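Local coordinates for ferric uptake regulation protein (Vibrio cholerae, PDB 2W57) that probably senses intracellular iron and, as a metal-dependent dimeric repressor, binds DNA to control the transcription of iron-uptake genes, at residues L20-L23 and E24-Q28; I100-D104 and D105-Q109. One frame throughout, in Å; residues are numbered along the deposited sequence.

In the fold
The two contacts illustrate how the same local device, groups meeting within a few residues of each other along the chain, serves different ends in different places. Both are partly buried. Contact 1 lies inside helix 17-26 of the N-terminal helical region and buries its aliphatic face against neighbouring helices of its own chain, while its other flank carries polar chains. Contact 2 sits where strand 99-102 passes into helix 105-117, beside a zinc ion and partly covered by the second subunit, and its chemistry is mainly that of carboxylates: a helix cap, a metal ligand and an intersubunit salt bridge. They share no element; the centres of contact 1 and contact 2 are about 28 Å apart.

Contact 1: residues L20-L23 and E24-Q28; sequences LKIL and EVLQQ
Ile22 and Leu26, one helical turn apart, extend side by side in the same direction, and their meeting point is Ile22 CG2 against Leu26 CD1 at 4.2 Å. The first torsion of Ile22 (chi1 -72°) sets CG2 opposite the backbone N and beside the carbonyl carbon, on the flank that faces Leu26. Beneath this pair the backbone is tied as well: Leu26 N donates to Ile22 O over 3.1 Å. Leu23 and Gln27 behave differently, for their side chains cross at a slant, the amide NE2 of Gln27 packing in van der Waals fashion 4.1 Å from the branch carbon CG of Leu23; NE2 is held by a hydrogen bond to Asn4 OD1. The helix is amphipathic, consistent with its place in the N-terminal winged-helix DNA-binding domain of Fur proteins. Ile22 and Val25 meet Leu39 and Leu43 of helix 36-45; Ile22 also touches Val58 of helix 52-64, where Leu26 packs on Leu59 and Phe62. Leu23 is wedged between Leu8 of helix 4-10 and Phe62, with Leu20 against Leu8. On the polar flank, Glu24 runs its extended chain back along the preceding turn, and its backbone N bonds to Leu20 O at 2.8 Å. Lys21 makes its salt bridge with Glu48, and its NZ stays 6.0 Å from Glu24 OE2. Between these two a water forms a weak link, accepting from Lys21 NZ at 3.2 Å and donating weakly to Glu24 OE2 at 3.4 Å.

Contact 2: residues I100-D104 and D105-Q109; sequences IEFSD and DVIEQ. With ZN (zinc ion), chain C.
Hydrogen bonds from the first turn of helix 105-117 converge on Asp104. Its OD2 accepts from Ile107 N at 3.0 Å, on the anti side of the carboxylate and 25° out of its plane, and its carbonyl O accepts from Glu108 N, also at 3.0 Å. A chi1 of -169° swings CG to the side of the carbonyl carbon, which carries OD2 forward to the backbone N of Ile107. The aliphatic chain of Ile107 crosses Asp104 at about a right angle and lies against the carboxylate, CG1 of Ile107 being 3.4 Å from Asp104 OD2. Asp104 is thus a classical N-cap, placed where strand 99-102 gives way to the helix, and its negative charge probably suits the positive end of the helix dipole. The other oxygen, OD1, forms a salt bridge with Arg110 of the second subunit, which joins the cap to the dimer interface. Apolar packing is lighter: Ile107 CD1 lies 4.3 Å from Phe102 CE2. Both Phe102 and Ile107 also rest on Leu127 of strand 121-132 and on Ile114 of the second subunit. Metal coordination belongs to Glu108, whose chain, bent at chi2 (-46°), brings OE2 to 2.1 Å from the zinc ion, with His87, Asp89 and His125 completing the site. A water donates to Glu108 OE2 at 2.7 Å and accepts from Asp104 N at 3.3 Å, linking the metal ligand to the capping residue.

Contact 1: residues L20-L23 and E24-Q28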
ATOM      1  N   LEU A  20      -8.541  23.398   9.099  1.00 18.90           N
ATOM      2  CA  LEU A  20      -7.389  24.273   9.396  1.00 19.13           C
ATOM      3  C   LEU A  20      -6.389  23.648  10.368  1.00 19.61           C
ATOM      4  O   LEU A  20      -5.176  23.711  10.155  1.00 19.58           O
ATOM      5  CB  LEU A  20      -7.851  25.625   9.967  1.00 18.70           C
ATOM      6  CG  LEU A  20      -8.659  26.596   9.098  1.00 18.01           C
ATOM      7  CD1 LEU A  20      -9.063  27.802   9.915  1.00 16.20           C
ATOM      8  CD2 LEU A  20      -7.908  27.029   7.836  1.00 17.17           C
ATOM      9  N   LYS A  21      -6.927  23.050  11.426  1.00 20.32           N
ATOM     10  CA  LYS A  21      -6.159  22.486  12.520  1.00 21.09           C
ATOM     11  C   LYS A  21      -5.424  21.229  12.119  1.00 21.22           C
ATOM     12  O   LYS A  21      -4.349  20.939  12.644  1.00 21.71           O
ATOM     13  CB  LYS A  21      -7.088  22.171  13.694  1.00 21.33           C
ATOM     14  CG  LYS A  21      -7.502  23.404  14.473  1.00 23.89           C
ATOM     15  CD  LYS A  21      -8.335  23.020  15.680  1.00 27.40           C
ATOM     16  CE  LYS A  21      -8.766  24.251  16.458  1.00 27.75           C
ATOM     17  NZ  LYS A  21      -7.678  24.754  17.312  1.00 29.04           N
ATOM     18  N   ILE A  22      -6.013  20.473  11.200  1.00 21.27           N
ATOM     19  CA  ILE A  22      -5.380  19.270  10.701  1.00 21.01           C
ATOM     20  C   ILE A  22      -4.327  19.659   9.679  1.00 21.80           C
ATOM     21  O   ILE A  22      -3.278  19.032   9.616  1.00 22.38           O
ATOM     22  CB  ILE A  22      -6.412  18.278  10.109  1.00 20.68           C
ATOM     23  CG1 ILE A  22      -7.229  17.654  11.250  1.00 19.36           C
ATOM     24  CG2 ILE A  22      -5.717  17.211   9.269  1.00 19.60           C
ATOM     25  CD1 ILE A  22      -8.383  16.814  10.822  1.00 17.70           C
ATOM     26  N   LEU A  23      -4.594  20.697   8.889  1.00 22.22           N
ATOM     27  CA  LEU A  23      -3.609  21.158   7.913  1.00 23.20           C
ATOM     28  C   LEU A  23      -2.385  21.756   8.617  1.00 23.50           C
ATOM     29  O   LEU A  23      -1.247  21.415   8.293  1.00 23.57           O
ATOM     30  CB  LEU A  23      -4.235  22.157   6.932  1.00 23.37           C
ATOM     31  CG  LEU A  23      -3.386  22.767   5.810  1.00 23.90           C
ATOM     32  CD1 LEU A  23      -2.791  21.694   4.901  1.00 23.64           C
ATOM     33  CD2 LEU A  23      -4.234  23.744   5.001  1.00 23.47           C
ATOM     34  N   GLU A  24      -2.631  22.645   9.575  1.00 24.03           N
ATOM     35  CA  GLU A  24      -1.608  23.129  10.491  1.00 25.03           C
ATOM     36  C   GLU A  24      -0.666  21.990  10.911  1.00 24.86           C
ATOM     37  O   GLU A  24       0.550  22.089  10.754  1.00 24.92           O
ATOM     38  CB  GLU A  24      -2.299  23.701  11.720  1.00 25.67           C
ATOM     39  CG  GLU A  24      -1.516  24.689  12.551  1.00 29.60           C
ATOM     40  CD  GLU A  24      -2.454  25.661  13.288  1.00 35.81           C
ATOM     41  OE1 GLU A  24      -1.995  26.393  14.213  1.00 38.49           O
ATOM     42  OE2 GLU A  24      -3.664  25.695  12.933  1.00 37.01           O
ATOM     43  N   VAL A  25      -1.227  20.895  11.421  1.00 24.47           N
ATOM     44  CA  VAL A  25      -0.393  19.790  11.869  1.00 24.40           C
ATOM     45  C   VAL A  25       0.425  19.224  10.731  1.00 24.61           C
ATOM     46  O   VAL A  25       1.626  18.988  10.894  1.00 25.25           O
ATOM     47  CB  VAL A  25      -1.192  18.665  12.567  1.00 24.33           C
ATOM     48  CG1 VAL A  25      -0.331  17.411  12.714  1.00 23.61           C
ATOM     49  CG2 VAL A  25      -1.691  19.132  13.944  1.00 23.91           C
ATOM     50  N   LEU A  26      -0.215  19.032   9.579  1.00 24.59           N
ATOM     51  CA  LEU A  26       0.446  18.440   8.416  1.00 24.69           C
ATOM     52  C   LEU A  26       1.674  19.223   7.961  1.00 25.55           C
ATOM     53  O   LEU A  26       2.593  18.653   7.368  1.00 25.42           O
ATOM     54  CB  LEU A  26      -0.547  18.257   7.268  1.00 24.22           C
ATOM     55  CG  LEU A  26      -1.460  17.036   7.432  1.00 23.03           C
ATOM     56  CD1 LEU A  26      -2.630  17.077   6.477  1.00 21.40           C
ATOM     57  CD2 LEU A  26      -0.659  15.761   7.273  1.00 21.19           C
ATOM     58  N   GLN A  27       1.692  20.516   8.283  1.00 26.62           N
ATOM     59  CA  GLN A  27       2.784  21.417   7.911  1.00 27.97           C
ATOM     60  C   GLN A  27       3.984  21.425   8.856  1.00 28.87           C
ATOM     61  O   GLN A  27       5.016  21.987   8.511  1.00 28.88           O
ATOM     62  CB  GLN A  27       2.258  22.840   7.762  1.00 27.53           C
ATOM     63  CG  GLN A  27       1.533  23.072   6.469  1.00 27.16           C
ATOM     64  CD  GLN A  27       0.521  24.175   6.591  1.00 26.87           C
ATOM     65  OE1 GLN A  27       0.027  24.459   7.676  1.00 26.64           O
ATOM     66  NE2 GLN A  27       0.192  24.798   5.479  1.00 28.17           N
ATOM     67  N   GLN A  28       3.847  20.820  10.034  1.00 30.39           N
ATOM     68  CA  GLN A  28       4.930  20.791  11.020  1.00 32.03           C
ATOM     69  C   GLN A  28       6.076  19.908  10.505  1.00 32.71           C
ATOM     70  O   GLN A  28       5.839  18.797  10.039  1.00 32.66           O
ATOM     71  CB  GLN A  28       4.425  20.316  12.387  1.00 31.76           C
ATOM     72  CG  GLN A  28       3.538  21.333  13.162  1.00 32.98           C
ATOM     73  CD  GLN A  28       2.787  20.691  14.354  1.00 33.91           C
ATOM     74  OE1 GLN A  28       2.968  19.501  14.655  1.00 36.89           O
ATOM     75  NE2 GLN A  28       1.939  21.482  15.032  1.00 35.63           N
TER
HETATM   76  O   HOH W   1      -5.015  25.862  16.043  1.00 39.22           O

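Contact 2: residues I100-D104 and D105-Q109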
ATOM      1  N   ILE A 100      12.445   7.657   5.772  1.00 38.07           N
ATOM      2  CA  ILE A 100      13.445   8.351   4.971  1.00 37.18           C
ATOM      3  C   ILE A 100      13.017   8.419   3.495  1.00 37.01           C
ATOM      4  O   ILE A 100      12.598   7.416   2.907  1.00 36.80           O
ATOM      5  CB  ILE A 100      14.856   7.724   5.122  1.00 36.97           C
ATOM      6  CG1 ILE A 100      15.383   7.883   6.550  1.00 36.01           C
ATOM      7  CG2 ILE A 100      15.843   8.373   4.154  1.00 37.23           C
ATOM      8  CD1 ILE A 100      15.198   6.662   7.431  1.00 35.66           C
ATOM      9  N   GLU A 101      13.111   9.613   2.917  1.00 36.58           N
ATOM     10  CA  GLU A 101      12.859   9.817   1.498  1.00 36.64           C
ATOM     11  C   GLU A 101      14.162   9.631   0.749  1.00 36.48           C
ATOM     12  O   GLU A 101      15.212  10.052   1.230  1.00 36.65           O
ATOM     13  CB  GLU A 101      12.362  11.235   1.231  1.00 36.60           C
ATOM     14  CG  GLU A 101      11.220  11.689   2.105  1.00 37.74           C
ATOM     15  CD  GLU A 101      10.729  13.062   1.723  1.00 39.15           C
ATOM     16  OE1 GLU A 101      11.498  13.806   1.086  1.00 40.02           O
ATOM     17  OE2 GLU A 101       9.578  13.408   2.059  1.00 40.17           O
ATOM     18  N   PHE A 102      14.102   9.010  -0.424  1.00 36.29           N
ATOM     19  CA  PHE A 102      15.263   8.926  -1.304  1.00 36.31           C
ATOM     20  C   PHE A 102      14.828   8.951  -2.760  1.00 36.40           C
ATOM     21  O   PHE A 102      13.662   8.708  -3.073  1.00 35.99           O
ATOM     22  CB  PHE A 102      16.111   7.679  -1.001  1.00 36.31           C
ATOM     23  CG  PHE A 102      15.451   6.375  -1.388  1.00 36.57           C
ATOM     24  CD1 PHE A 102      14.575   5.732  -0.513  1.00 36.44           C
ATOM     25  CD2 PHE A 102      15.713   5.787  -2.623  1.00 36.50           C
ATOM     26  CE1 PHE A 102      13.965   4.527  -0.864  1.00 35.98           C
ATOM     27  CE2 PHE A 102      15.107   4.584  -2.982  1.00 36.99           C
ATOM     28  CZ  PHE A 102      14.229   3.955  -2.095  1.00 36.37           C
ATOM     29  N   SER A 103      15.774   9.259  -3.639  1.00 36.89           N
ATOM     30  CA  SER A 103      15.541   9.227  -5.074  1.00 37.58           C
ATOM     31  C   SER A 103      16.826   8.828  -5.799  1.00 37.47           C
ATOM     32  O   SER A 103      17.641   9.672  -6.148  1.00 37.84           O
ATOM     33  CB  SER A 103      15.022  10.583  -5.569  1.00 37.75           C
ATOM     34  OG  SER A 103      14.658  10.513  -6.939  1.00 39.03           O
ATOM     35  N   ASP A 104      16.990   7.530  -6.016  1.00 37.50           N
ATOM     36  CA  ASP A 104      18.179   6.974  -6.626  1.00 37.55           C
ATOM     37  C   ASP A 104      18.061   6.990  -8.147  1.00 37.92           C
ATOM     38  O   ASP A 104      17.061   6.526  -8.696  1.00 38.22           O
ATOM     39  CB  ASP A 104      18.365   5.545  -6.135  1.00 37.50           C
ATOM     40  CG  ASP A 104      19.716   4.971  -6.500  1.00 38.08           C
ATOM     41  OD1 ASP A 104      20.742   5.479  -5.978  1.00 38.35           O
ATOM     42  OD2 ASP A 104      19.750   4.005  -7.298  1.00 37.78           O
ATOM     43  N   ASP A 105      19.087   7.517  -8.819  1.00 38.06           N
ATOM     44  CA  ASP A 105      19.135   7.599 -10.290  1.00 38.04           C
ATOM     45  C   ASP A 105      19.199   6.234 -10.971  1.00 37.39           C
ATOM     46  O   ASP A 105      18.582   6.023 -12.020  1.00 37.13           O
ATOM     47  CB  ASP A 105      20.354   8.411 -10.734  1.00 38.49           C
ATOM     48  CG  ASP A 105      20.403   9.773 -10.094  1.00 40.17           C
ATOM     49  OD1 ASP A 105      19.410  10.524 -10.232  1.00 42.24           O
ATOM     50  OD2 ASP A 105      21.432  10.091  -9.453  1.00 42.04           O
ATOM     51  N   VAL A 106      19.969   5.326 -10.381  1.00 36.63           N
ATOM     52  CA  VAL A 106      20.191   4.014 -10.976  1.00 36.28           C
ATOM     53  C   VAL A 106      18.880   3.214 -10.950  1.00 36.09           C
ATOM     54  O   VAL A 106      18.455   2.660 -11.978  1.00 35.88           O
ATOM     55  CB  VAL A 106      21.359   3.247 -10.284  1.00 36.31           C
ATOM     56  CG1 VAL A 106      21.515   1.860 -10.875  1.00 36.02           C
ATOM     57  CG2 VAL A 106      22.683   4.031 -10.400  1.00 35.68           C
ATOM     58  N   ILE A 107      18.234   3.189  -9.784  1.00 35.50           N
ATOM     59  CA  ILE A 107      16.918   2.579  -9.649  1.00 35.00           C
ATOM     60  C   ILE A 107      15.924   3.227 -10.609  1.00 34.99           C
ATOM     61  O   ILE A 107      15.262   2.524 -11.372  1.00 34.98           O
ATOM     62  CB  ILE A 107      16.394   2.623  -8.197  1.00 34.99           C
ATOM     63  CG1 ILE A 107      17.268   1.743  -7.300  1.00 33.94           C
ATOM     64  CG2 ILE A 107      14.919   2.185  -8.135  1.00 34.55           C
ATOM     65  CD1 ILE A 107      17.032   1.940  -5.837  1.00 32.43           C
ATOM     66  N   GLU A 108      15.840   4.555 -10.603  1.00 34.84           N
ATOM     67  CA  GLU A 108      14.936   5.238 -11.525  1.00 35.10           C
ATOM     68  C   GLU A 108      15.150   4.758 -12.959  1.00 35.31           C
ATOM     69  O   GLU A 108      14.186   4.411 -13.632  1.00 35.58           O
ATOM     70  CB  GLU A 108      15.045   6.767 -11.432  1.00 35.06           C
ATOM     71  CG  GLU A 108      14.542   7.407 -10.120  1.00 35.52           C
ATOM     72  CD  GLU A 108      13.187   6.873  -9.635  1.00 36.42           C
ATOM     73  OE1 GLU A 108      12.296   6.585 -10.466  1.00 37.01           O
ATOM     74  OE2 GLU A 108      13.018   6.741  -8.407  1.00 36.31           O
ATOM     75  N   GLN A 109      16.409   4.693 -13.402  1.00 35.68           N
ATOM     76  CA  GLN A 109      16.749   4.236 -14.763  1.00 35.82           C
ATOM     77  C   GLN A 109      16.398   2.770 -15.020  1.00 35.95           C
ATOM     78  O   GLN A 109      15.859   2.431 -16.080  1.00 35.96           O
ATOM     79  CB  GLN A 109      18.232   4.493 -15.074  1.00 36.04           C
ATOM     80  CG  GLN A 109      18.727   4.001 -16.462  1.00 36.51           C
ATOM     81  CD  GLN A 109      17.945   4.590 -17.653  1.00 37.90           C
ATOM     82  OE1 GLN A 109      17.259   5.619 -17.539  1.00 38.33           O
ATOM     83  NE2 GLN A 109      18.054   3.929 -18.803  1.00 37.52           N
TER
HETATM   84 ZN    ZN C 201      11.193   6.340  -7.470  1.00 40.76          ZN
HETATM   85  O   HOH W   2      14.435   5.551  -6.483  1.00 44.42           O